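Local coordinates for protein type I modular polyketide synthase (Streptomyces albus subsp. albus, PDB 6IYT) that probably loads an ethylmalonyl extender unit from coenzyme A during salinomycin assembly, as the acyltransferase domain of a modular polyketide synthase, at residues S118-S130 / V205-A219. Residues are numbered along the deposited sequence; the frame is centred on the assembly and turned at random.
Sequences SGKTVFVFPGQGS and VPDAVVGHSQGEIAA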
ATOM      1  N   SER A 118      -3.842  17.679  -8.142  1.00 19.22           N
ATOM      2  CA  SER A 118      -4.869  18.652  -7.727  1.00 22.76           C
ATOM      3  C   SER A 118      -6.230  18.010  -7.449  1.00 21.81           C
ATOM      4  O   SER A 118      -7.215  18.718  -7.148  1.00 20.87           O
ATOM      5  CB  SER A 118      -5.015  19.760  -8.795  1.00 23.06           C
ATOM      6  OG  SER A 118      -5.350  19.215 -10.065  1.00 24.65           O
ATOM      7  N   GLY A 119      -6.261  16.680  -7.414  1.00 16.00           N
ATOM      8  CA  GLY A 119      -7.537  15.953  -7.365  1.00 15.21           C
ATOM      9  C   GLY A 119      -7.725  15.203  -6.061  1.00 13.51           C
ATOM     10  O   GLY A 119      -7.086  15.516  -5.046  1.00 12.02           O
ATOM     11  N   LYS A 120      -8.599  14.208  -6.100  1.00 10.19           N
ATOM     12  CA  LYS A 120      -8.947  13.435  -4.932  1.00  9.64           C
ATOM     13  C   LYS A 120      -7.946  12.298  -4.686  1.00  8.09           C
ATOM     14  O   LYS A 120      -7.208  11.891  -5.595  1.00  7.62           O
ATOM     15  CB  LYS A 120     -10.338  12.895  -5.087  1.00 10.68           C
ATOM     16  CG  LYS A 120     -11.388  14.007  -5.081  1.00 15.33           C
ATOM     17  CD  LYS A 120     -12.671  13.568  -5.769  1.00 19.37           C
ATOM     18  CE  LYS A 120     -13.526  12.744  -4.848  1.00 31.69           C
ATOM     19  NZ  LYS A 120     -14.963  12.835  -5.231  1.00 41.12           N
ATOM     20  N   THR A 121      -8.008  11.750  -3.479  1.00  7.34           N
ATOM     21  CA  THR A 121      -7.057  10.738  -2.992  1.00  6.44           C
ATOM     22  C   THR A 121      -7.801   9.451  -2.747  1.00  6.15           C
ATOM     23  O   THR A 121      -8.877   9.456  -2.118  1.00  5.92           O
ATOM     24  CB  THR A 121      -6.423  11.172  -1.653  1.00  8.22           C
ATOM     25  OG1 THR A 121      -5.607  12.339  -1.848  1.00  8.97           O
ATOM     26  CG2 THR A 121      -5.591  10.064  -1.072  1.00  9.10           C
ATOM     27  N   VAL A 122      -7.305   8.361  -3.334  1.00  5.59           N
ATOM     28  CA  VAL A 122      -7.824   7.048  -3.055  1.00  4.90           C
ATOM     29  C   VAL A 122      -6.756   6.166  -2.444  1.00  4.33           C
ATOM     30  O   VAL A 122      -5.607   6.218  -2.853  1.00  4.17           O
ATOM     31  CB  VAL A 122      -8.387   6.395  -4.338  1.00  5.30           C
ATOM     32  CG1 VAL A 122      -7.362   6.400  -5.461  1.00  5.43           C
ATOM     33  CG2 VAL A 122      -8.877   5.016  -4.061  1.00  5.50           C
ATOM     34  N   PHE A 123      -7.121   5.434  -1.382  1.00  4.00           N
ATOM     35  CA  PHE A 123      -6.214   4.447  -0.816  1.00  4.16           C
ATOM     36  C   PHE A 123      -6.427   3.093  -1.450  1.00  4.01           C
ATOM     37  O   PHE A 123      -7.591   2.623  -1.606  1.00  3.59           O
ATOM     38  CB  PHE A 123      -6.359   4.333   0.688  1.00  4.27           C
ATOM     39  CG  PHE A 123      -5.568   5.369   1.457  1.00  5.27           C
ATOM     40  CD1 PHE A 123      -5.478   6.677   1.004  1.00  5.79           C
ATOM     41  CD2 PHE A 123      -4.906   5.032   2.600  1.00  5.84           C
ATOM     42  CE1 PHE A 123      -4.708   7.612   1.688  1.00  5.43           C
ATOM     43  CE2 PHE A 123      -4.151   5.976   3.306  1.00  6.77           C
ATOM     44  CZ  PHE A 123      -4.074   7.266   2.840  1.00  6.07           C
ATOM     45  N   VAL A 124      -5.307   2.459  -1.763  1.00  4.00           N
ATOM     46  CA  VAL A 124      -5.249   1.223  -2.533  1.00  4.72           C
ATOM     47  C   VAL A 124      -4.700   0.117  -1.607  1.00  4.44           C
ATOM     48  O   VAL A 124      -3.640   0.248  -1.033  1.00  3.92           O
ATOM     49  CB  VAL A 124      -4.313   1.359  -3.737  1.00  5.56           C
ATOM     50  CG1 VAL A 124      -4.224   0.050  -4.517  1.00  5.32           C
ATOM     51  CG2 VAL A 124      -4.756   2.508  -4.626  1.00  6.30           C
ATOM     52  N   PHE A 125      -5.404  -1.002  -1.564  1.00  4.38           N
ATOM     53  CA  PHE A 125      -5.076  -2.111  -0.680  1.00  4.43           C
ATOM     54  C   PHE A 125      -4.918  -3.374  -1.500  1.00  5.21           C
ATOM     55  O   PHE A 125      -5.913  -3.943  -1.992  1.00  4.84           O
ATOM     56  CB  PHE A 125      -6.210  -2.298   0.331  1.00  4.47           C
ATOM     57  CG  PHE A 125      -6.404  -1.127   1.238  1.00  4.51           C
ATOM     58  CD1 PHE A 125      -7.226  -0.057   0.856  1.00  4.80           C
ATOM     59  CD2 PHE A 125      -5.666  -1.012   2.422  1.00  4.68           C
ATOM     60  CE1 PHE A 125      -7.378   1.045   1.695  1.00  5.06           C
ATOM     61  CE2 PHE A 125      -5.802   0.091   3.238  1.00  4.87           C
ATOM     62  CZ  PHE A 125      -6.611   1.138   2.851  1.00  5.03           C
ATOM     63  N   PRO A 126      -3.673  -3.748  -1.794  1.00  5.83           N
ATOM     64  CA  PRO A 126      -3.444  -4.924  -2.656  1.00  6.50           C
ATOM     65  C   PRO A 126      -3.708  -6.258  -1.966  1.00  7.38           C
ATOM     66  O   PRO A 126      -3.980  -6.310  -0.762  1.00  7.55           O
ATOM     67  CB  PRO A 126      -1.966  -4.814  -3.037  1.00  6.67           C
ATOM     68  CG  PRO A 126      -1.344  -3.930  -2.015  1.00  8.70           C
ATOM     69  CD  PRO A 126      -2.426  -3.108  -1.357  1.00  6.40           C
ATOM     70  N   GLY A 127      -3.595  -7.323  -2.713  1.00  9.90           N
ATOM     71  CA  GLY A 127      -3.657  -8.678  -2.132  1.00 11.33           C
ATOM     72  C   GLY A 127      -2.269  -9.216  -1.864  1.00 13.30           C
ATOM     73  O   GLY A 127      -1.371  -8.483  -1.423  1.00 13.64           O
ATOM     74  N   GLN A 128      -2.069 -10.496  -2.120  1.00 13.32           N
ATOM     75  CA  GLN A 128      -0.785 -11.102  -1.821  1.00 13.46           C
ATOM     76  C   GLN A 128       0.244 -10.641  -2.827  1.00 11.66           C
ATOM     77  O   GLN A 128      -0.098 -10.213  -3.932  1.00 13.87           O
ATOM     78  CB  GLN A 128      -0.887 -12.623  -1.802  1.00 15.00           C
ATOM     79  CG  GLN A 128      -0.987 -13.184  -0.410  1.00 15.63           C
ATOM     80  CD  GLN A 128      -1.451 -14.615  -0.386  1.00 15.28           C
ATOM     81  OE1 GLN A 128      -0.674 -15.552  -0.647  1.00 17.13           O
ATOM     82  NE2 GLN A 128      -2.708 -14.804  -0.113  1.00 13.89           N
ATOM     83  N   GLY A 129       1.501 -10.631  -2.409  1.00 10.59           N
ATOM     84  CA  GLY A 129       2.590 -10.150  -3.256  1.00 10.68           C
ATOM     85  C   GLY A 129       3.359  -9.041  -2.563  1.00 12.66           C
ATOM     86  O   GLY A 129       4.512  -8.718  -2.941  1.00 11.59           O
ATOM     87  N   SER A 130       2.710  -8.445  -1.556  1.00 10.07           N
ATOM     88  CA  SER A 130       3.259  -7.316  -0.768  1.00 13.72           C
ATOM     89  C   SER A 130       4.360  -7.744   0.227  1.00 11.71           C
ATOM     90  O   SER A 130       5.026  -6.898   0.829  1.00 12.59           O
ATOM     91  CB  SER A 130       2.106  -6.657   0.022  1.00 16.68           C
ATOM     92  OG  SER A 130       1.805  -5.417  -0.548  1.00 34.45           O
ATOM     93  N   VAL A 205      -5.547  11.306   3.909  1.00  7.10           N
ATOM     94  CA  VAL A 205      -6.671  10.411   4.162  1.00  8.33           C
ATOM     95  C   VAL A 205      -7.423  10.098   2.881  1.00  7.64           C
ATOM     96  O   VAL A 205      -7.445  10.909   1.942  1.00  9.08           O
ATOM     97  CB  VAL A 205      -7.667  11.002   5.214  1.00  9.64           C
ATOM     98  CG1 VAL A 205      -7.018  11.110   6.586  1.00 12.55           C
ATOM     99  CG2 VAL A 205      -8.215  12.343   4.776  1.00 12.29           C
ATOM    100  N   PRO A 206      -8.082   8.940   2.837  1.00  8.04           N
ATOM    101  CA  PRO A 206      -8.803   8.558   1.603  1.00  7.23           C
ATOM    102  C   PRO A 206     -10.127   9.283   1.447  1.00  7.19           C
ATOM    103  O   PRO A 206     -10.801   9.556   2.450  1.00  7.98           O
ATOM    104  CB  PRO A 206      -9.067   7.067   1.809  1.00  8.26           C
ATOM    105  CG  PRO A 206      -9.083   6.896   3.267  1.00  8.47           C
ATOM    106  CD  PRO A 206      -8.003   7.827   3.772  1.00  9.24           C
ATOM    107  N   ASP A 207     -10.396   9.736   0.223  1.00  7.07           N
ATOM    108  CA  ASP A 207     -11.738  10.156  -0.195  1.00  7.72           C
ATOM    109  C   ASP A 207     -12.529   8.957  -0.704  1.00  6.35           C
ATOM    110  O   ASP A 207     -13.781   9.018  -0.855  1.00  6.21           O
ATOM    111  CB  ASP A 207     -11.645  11.224  -1.310  1.00  8.51           C
ATOM    112  CG  ASP A 207     -10.894  12.487  -0.861  1.00 11.83           C
ATOM    113  OD1 ASP A 207     -11.252  13.019   0.209  1.00 15.05           O
ATOM    114  OD2 ASP A 207      -9.920  12.913  -1.548  1.00 12.00           O
ATOM    115  N   ALA A 208     -11.813   7.895  -1.017  1.00  6.04           N
ATOM    116  CA  ALA A 208     -12.391   6.625  -1.427  1.00  5.17           C
ATOM    117  C   ALA A 208     -11.362   5.539  -1.147  1.00  4.64           C
ATOM    118  O   ALA A 208     -10.172   5.841  -1.012  1.00  4.61           O
ATOM    119  CB  ALA A 208     -12.727   6.639  -2.886  1.00  5.46           C
ATOM    120  N   VAL A 209     -11.785   4.284  -1.222  1.00  4.11           N
ATOM    121  CA  VAL A 209     -10.856   3.158  -1.083  1.00  4.26           C
ATOM    122  C   VAL A 209     -11.087   2.143  -2.189  1.00  4.85           C
ATOM    123  O   VAL A 209     -12.160   2.109  -2.771  1.00  4.98           O
ATOM    124  CB  VAL A 209     -11.002   2.439   0.257  1.00  3.89           C
ATOM    125  CG1 VAL A 209     -10.692   3.369   1.423  1.00  4.26           C
ATOM    126  CG2 VAL A 209     -12.400   1.833   0.388  1.00  3.94           C
ATOM    127  N   VAL A 210     -10.009   1.447  -2.578  1.00  4.96           N
ATOM    128  CA  VAL A 210     -10.086   0.350  -3.563  1.00  5.27           C
ATOM    129  C   VAL A 210      -9.180  -0.760  -3.113  1.00  5.08           C
ATOM    130  O   VAL A 210      -8.045  -0.522  -2.672  1.00  4.88           O
ATOM    131  CB  VAL A 210      -9.659   0.780  -4.965  1.00  7.51           C
ATOM    132  CG1 VAL A 210      -9.928  -0.326  -5.964  1.00  7.02           C
ATOM    133  CG2 VAL A 210     -10.375   2.030  -5.381  1.00 13.60           C
ATOM    134  N   GLY A 211      -9.688  -1.970  -3.165  1.00  5.10           N
ATOM    135  CA  GLY A 211      -8.917  -3.139  -2.780  1.00  4.68           C
ATOM    136  C   GLY A 211      -8.781  -4.134  -3.931  1.00  5.81           C
ATOM    137  O   GLY A 211      -9.610  -4.164  -4.870  1.00  6.19           O
ATOM    138  N   HIS A 212      -7.830  -5.031  -3.791  1.00  5.62           N
ATOM    139  CA  HIS A 212      -7.568  -6.062  -4.801  1.00  6.84           C
ATOM    140  C   HIS A 212      -7.664  -7.431  -4.109  1.00  7.31           C
ATOM    141  O   HIS A 212      -6.960  -7.676  -3.125  1.00  6.39           O
ATOM    142  CB  HIS A 212      -6.172  -5.847  -5.373  1.00  6.77           C
ATOM    143  CG  HIS A 212      -5.867  -6.690  -6.547  1.00  7.58           C
ATOM    144  ND1 HIS A 212      -5.602  -6.159  -7.799  1.00  9.56           N
ATOM    145  CD2 HIS A 212      -5.842  -8.030  -6.693  1.00  6.68           C
ATOM    146  CE1 HIS A 212      -5.299  -7.147  -8.631  1.00  6.90           C
ATOM    147  NE2 HIS A 212      -5.409  -8.286  -7.975  1.00  9.19           N
ATOM    148  N   SER A 213      -8.645  -8.252  -4.514  1.00  7.54           N
ATOM    149  CA  SER A 213      -8.818  -9.574  -3.899  1.00  8.96           C
ATOM    150  C   SER A 213      -9.029  -9.409  -2.371  1.00  7.12           C
ATOM    151  O   SER A 213      -9.813  -8.603  -1.973  1.00  6.63           O
ATOM    152  CB  SER A 213      -7.592 -10.431  -4.207  1.00 11.60           C
ATOM    153  OG  SER A 213      -7.834 -11.795  -3.901  1.00 14.18           O
ATOM    154  N   GLN A 214      -8.210 -10.096  -1.552  1.00  6.79           N
ATOM    155  CA  GLN A 214      -8.292 -10.009  -0.085  1.00  6.76           C
ATOM    156  C   GLN A 214      -8.088  -8.578   0.414  1.00  5.84           C
ATOM    157  O   GLN A 214      -8.572  -8.210   1.512  1.00  5.87           O
ATOM    158  CB  GLN A 214      -7.233 -10.942   0.565  1.00  7.88           C
ATOM    159  CG  GLN A 214      -5.821 -10.497   0.280  1.00  9.51           C
ATOM    160  CD  GLN A 214      -4.764 -11.493   0.672  1.00 12.62           C
ATOM    161  OE1 GLN A 214      -4.104 -11.342   1.722  1.00 16.88           O
ATOM    162  NE2 GLN A 214      -4.493 -12.440  -0.214  1.00 13.62           N
ATOM    163  N   GLY A 215      -7.439  -7.746  -0.398  1.00  5.06           N
ATOM    164  CA  GLY A 215      -7.248  -6.342  -0.055  1.00  4.95           C
ATOM    165  C   GLY A 215      -8.553  -5.600   0.196  1.00  5.02           C
ATOM    166  O   GLY A 215      -8.571  -4.531   0.822  1.00  4.54           O
ATOM    167  N   GLU A 216      -9.615  -6.033  -0.460  1.00  4.52           N
ATOM    168  CA  GLU A 216     -10.899  -5.378  -0.253  1.00  4.69           C
ATOM    169  C   GLU A 216     -11.353  -5.501   1.196  1.00  4.47           C
ATOM    170  O   GLU A 216     -12.165  -4.720   1.649  1.00  4.41           O
ATOM    171  CB  GLU A 216     -11.953  -5.944  -1.202  1.00  5.58           C
ATOM    172  CG  GLU A 216     -11.796  -5.460  -2.643  1.00  6.28           C
ATOM    173  CD  GLU A 216     -13.090  -5.523  -3.453  1.00  7.45           C
ATOM    174  OE1 GLU A 216     -13.312  -4.607  -4.279  1.00  7.05           O
ATOM    175  OE2 GLU A 216     -13.939  -6.417  -3.197  1.00  9.00           O
ATOM    176  N   ILE A 217     -10.910  -6.549   1.893  1.00  4.36           N
ATOM    177  CA  ILE A 217     -11.281  -6.697   3.328  1.00  4.38           C
ATOM    178  C   ILE A 217     -10.602  -5.585   4.174  1.00  4.08           C
ATOM    179  O   ILE A 217     -11.252  -4.903   4.993  1.00  3.93           O
ATOM    180  CB  ILE A 217     -10.884  -8.067   3.868  1.00  4.33           C
ATOM    181  CG1 ILE A 217     -11.524  -9.183   3.037  1.00  4.99           C
ATOM    182  CG2 ILE A 217     -11.267  -8.180   5.326  1.00  4.47           C
ATOM    183  CD1 ILE A 217     -10.887 -10.549   3.246  1.00  5.30           C
ATOM    184  N   ALA A 218      -9.332  -5.310   3.888  1.00  3.63           N
ATOM    185  CA  ALA A 218      -8.648  -4.151   4.506  1.00  3.59           C
ATOM    186  C   ALA A 218      -9.281  -2.806   4.104  1.00  4.09           C
ATOM    187  O   ALA A 218      -9.486  -1.931   4.955  1.00  4.43           O
ATOM    188  CB  ALA A 218      -7.169  -4.155   4.181  1.00  3.55           C
ATOM    189  N   ALA A 219      -9.648  -2.679   2.846  1.00  3.74           N
ATOM    190  CA  ALA A 219     -10.307  -1.473   2.365  1.00  4.01           C
ATOM    191  C   ALA A 219     -11.627  -1.211   3.108  1.00  4.80           C
ATOM    192  O   ALA A 219     -11.919  -0.063   3.527  1.00  5.61           O
ATOM    193  CB  ALA A 219     -10.561  -1.591   0.890  1.00  4.13           C
TER
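T121 and D207 pair near the N-terminal ends of two parallel strands, 120-125 and 208-211. The D207 carboxylate stands in for a strand carbonyl there: T121 N donates to D207 OD2 at 3.0 Å, nearly straight at 168°. OD2 is met on its anti side. With chi1 at -60° the carboxylate folds back past D207's own N, and both reach T121: D207 N returns a 2.8 Å bond to T121 O. One residue thus serves both backbone polar atoms of T121. Four backbone bonds continue the pairing. F123 N gives to A208 O and F123 O takes V210 N. F125 N gives to V210 O, and F125 O takes H212 N at 2.8 Å. F125 O also lies near two CA groups, those of G211 and G215. The other edge of strand 120-125 bonds to strand 388-393, so it lies inside the four-stranded parallel sheet and 208-211 at its margin.

Past G211 the chain makes a type II' turn, H212 to G215, with G215 N bonded to H212 O. S213 sits at its tight bend with a positive phi of 58°. This is the strand-turn-helix geometry and GxSxG sequence of a nucleophile elbow. S213 is therefore probably the acyl-carrying serine, as in related acyltransferases; its OG is hydrogen-bonded to H320 NE2. G215 CA lies 3.3 Å from P126 O, backbone against backbone. P126 O is buried by the contact and has no hydrogen-bond partner in the model.

On the sheet face that bears F123, the F125 ring packs against helix 215-219. A219 CA sits over its face, 4.1 Å from the centroid, in a CH-pi contact. P206 CD lies over the face of the F123 ring, 3.9 Å from its centroid, in a second CH-pi contact. On the opposite face of the sheet, V122 CG2 meets V210 CG2 at 3.6 Å.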